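PDB 2GAS: isoflavone reductase from Medicago sativa, which uses NADPH to reduce 2'-hydroxyformononetin to (3R)-vestitone, the penultimate intermediate in synthesis of the phytoalexin medicarpin. Local coordinates for residues D118-V123 with Q128-K133. Residues are numbered along the deposited sequence; the frame is centred on the assembly and turned at random.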
loop_
_atom_site.group_PDB
_atom_site.type_symbol
_atom_site.label_atom_id
_atom_site.label_comp_id
_atom_site.label_asym_id
_atom_site.label_seq_id
_atom_site.Cartn_x
_atom_site.Cartn_y
_atom_site.Cartn_z
ATOM N N ASP A 118 3.185 -2.867 13.043
ATOM C CA ASP A 118 3.577 -2.882 14.452
ATOM C C ASP A 118 2.308 -2.820 15.297
ATOM O O ASP A 118 2.365 -2.774 16.527
ATOM C CB ASP A 118 4.497 -1.704 14.775
ATOM C CG ASP A 118 5.943 -1.972 14.386
ATOM O OD1 ASP A 118 6.670 -1.001 14.100
ATOM O OD2 ASP A 118 6.350 -3.155 14.380
ATOM N N ARG A 119 1.165 -2.829 14.615
ATOM C CA ARG A 119 -0.145 -2.776 15.260
ATOM C C ARG A 119 -1.136 -3.768 14.656
ATOM O O ARG A 119 -2.071 -3.374 13.949
ATOM C CB ARG A 119 -0.750 -1.378 15.139
ATOM C CG ARG A 119 -0.064 -0.293 15.933
ATOM C CD ARG A 119 -0.880 0.984 15.801
ATOM N NE ARG A 119 -0.501 2.004 16.770
ATOM C CZ ARG A 119 0.239 3.070 16.490
ATOM N NH1 ARG A 119 0.689 3.265 15.262
ATOM N NH2 ARG A 119 0.517 3.948 17.442
ATOM N N HIS A 120 -0.948 -5.053 14.926
ATOM C CA HIS A 120 -1.867 -6.048 14.394
ATOM C C HIS A 120 -2.013 -7.230 15.340
ATOM O O HIS A 120 -1.207 -7.422 16.251
ATOM C CB HIS A 120 -1.391 -6.557 13.031
ATOM C CG HIS A 120 -0.322 -7.602 13.118
ATOM N ND1 HIS A 120 1.021 -7.310 12.994
ATOM C CD2 HIS A 120 -0.398 -8.935 13.345
ATOM C CE1 HIS A 120 1.724 -8.420 13.138
ATOM N NE2 HIS A 120 0.888 -9.418 13.353
ATOM N N ASP A 121 -3.052 -8.021 15.109
ATOM C CA ASP A 121 -3.328 -9.208 15.915
ATOM C C ASP A 121 -3.735 -10.308 14.940
ATOM O O ASP A 121 -4.627 -11.109 15.229
ATOM C CB ASP A 121 -4.483 -8.933 16.883
ATOM C CG ASP A 121 -4.169 -7.831 17.878
ATOM O OD1 ASP A 121 -3.371 -8.079 18.803
ATOM O OD2 ASP A 121 -4.718 -6.716 17.734
ATOM N N ALA A 122 -3.071 -10.340 13.788
ATOM C CA ALA A 122 -3.379 -11.304 12.739
ATOM C C ALA A 122 -2.958 -12.735 13.039
ATOM O O ALA A 122 -2.132 -12.987 13.915
ATOM C CB ALA A 122 -2.756 -10.852 11.418
ATOM N N VAL A 123 -3.541 -13.665 12.290
ATOM C CA VAL A 123 -3.236 -15.085 12.437
ATOM C C VAL A 123 -2.503 -15.563 11.186
ATOM O O VAL A 123 -2.497 -14.882 10.160
ATOM C CB VAL A 123 -4.531 -15.916 12.611
ATOM C CG1 VAL A 123 -5.313 -15.410 13.807
ATOM C CG2 VAL A 123 -5.379 -15.838 11.352
ATOM N N GLN A 128 2.898 -14.021 9.510
ATOM C CA GLN A 128 4.323 -14.066 9.207
ATOM C C GLN A 128 4.767 -13.002 8.208
ATOM O O GLN A 128 5.886 -12.490 8.303
ATOM C CB GLN A 128 4.734 -15.446 8.691
ATOM C CG GLN A 128 6.236 -15.538 8.414
ATOM C CD GLN A 128 7.073 -15.037 9.588
ATOM O OE1 GLN A 128 6.996 -15.578 10.692
ATOM N NE2 GLN A 128 7.873 -13.994 9.352
ATOM N N VAL A 129 3.904 -12.666 7.252
ATOM C CA VAL A 129 4.254 -11.640 6.271
ATOM C C VAL A 129 4.347 -10.278 6.951
ATOM O O VAL A 129 5.248 -9.488 6.659
ATOM C CB VAL A 129 3.215 -11.552 5.139
ATOM C CG1 VAL A 129 3.602 -10.443 4.163
ATOM C CG2 VAL A 129 3.128 -12.882 4.415
ATOM N N PHE A 130 3.413 -10.004 7.855
ATOM C CA PHE A 130 3.412 -8.741 8.581
ATOM C C PHE A 130 4.675 -8.667 9.434
ATOM O O PHE A 130 5.323 -7.624 9.508
ATOM C CB PHE A 130 2.179 -8.636 9.486
ATOM C CG PHE A 130 0.873 -8.527 8.739
ATOM C CD1 PHE A 130 -0.334 -8.622 9.425
ATOM C CD2 PHE A 130 0.845 -8.316 7.365
ATOM C CE1 PHE A 130 -1.553 -8.505 8.751
ATOM C CE2 PHE A 130 -0.369 -8.199 6.682
ATOM C CZ PHE A 130 -1.566 -8.293 7.379
ATOM N N GLU A 131 5.024 -9.777 10.080
ATOM C CA GLU A 131 6.218 -9.807 10.917
ATOM C C GLU A 131 7.491 -9.625 10.104
ATOM O O GLU A 131 8.470 -9.062 10.601
ATOM C CB GLU A 131 6.285 -11.110 11.717
ATOM C CG GLU A 131 5.322 -11.143 12.899
ATOM C CD GLU A 131 5.416 -9.891 13.772
ATOM O OE1 GLU A 131 6.538 -9.506 14.164
ATOM O OE2 GLU A 131 4.364 -9.288 14.074
ATOM N N GLU A 132 7.483 -10.100 8.863
ATOM C CA GLU A 132 8.648 -9.948 8.002
ATOM C C GLU A 132 8.849 -8.461 7.711
ATOM O O GLU A 132 9.979 -7.971 7.675
ATOM C CB GLU A 132 8.456 -10.730 6.700
ATOM C CG GLU A 132 9.538 -10.488 5.662
ATOM C CD GLU A 132 9.496 -11.497 4.529
ATOM O OE1 GLU A 132 8.383 -11.843 4.075
ATOM O OE2 GLU A 132 10.578 -11.935 4.086
ATOM N N LYS A 133 7.751 -7.739 7.511
ATOM C CA LYS A 133 7.850 -6.306 7.255
ATOM C C LYS A 133 8.300 -5.587 8.528
ATOM O O LYS A 133 9.081 -4.638 8.468
ATOM C CB LYS A 133 6.504 -5.747 6.777
ATOM C CG LYS A 133 6.093 -6.236 5.397
ATOM C CD LYS A 133 4.916 -5.433 4.864
ATOM C CE LYS A 133 4.615 -5.809 3.425
ATOM N NZ LYS A 133 3.642 -4.869 2.797
#
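His120 and Ala122, on the irregular loop 118-123, meet Phe130 and Glu131 of the helical segment 128-133, where Glu132 N bonds back to Gln128 O and Lys133 N to Val129 O; the two segments meet through side chains. Phe130 turns its edge to one imidazole face of His120 in a T-shaped pair, centroids 5.2 Å apart and planes at 72°, with Phe130 CD1 above the ring centre. Phe130 CB lies over the same ring as a CH-pi contact, 4.0 Å from its centroid. At the imidazole edge, Glu131 OE2 makes a tight contact 2.9 Å from His120 CE1, nearer to it than to NE2 and not a hydrogen bond; the glutamate chain bends at chi2 to get there, its carboxylate plane turned 45° from the ring. With CG held between backbone N and carbonyl carbon (chi1 81°), the imidazole faces the helix, and His120 ND1 bonds to Val117 O, which fixes its rotation. Beside it, Ala122 CB packs 3.8 Å from Phe130 CE1. Replacing His120 with alanine would probably leave the Phe130 edge without its aromatic face and Val117 O without this donor. Lys133, the inferred proton acceptor, bonds through NZ to Glu112 O. Leu115, earlier in the same loop, and Leu265 of helix 259-271 also touch Phe130. The contact thus lies on the connection from strand 107-109, an outermost strand of the Rossmann domain's parallel sheet (order 3-2-1-4-5), to helix 126-143, with Ala122 against Ser268 of helix 259-271.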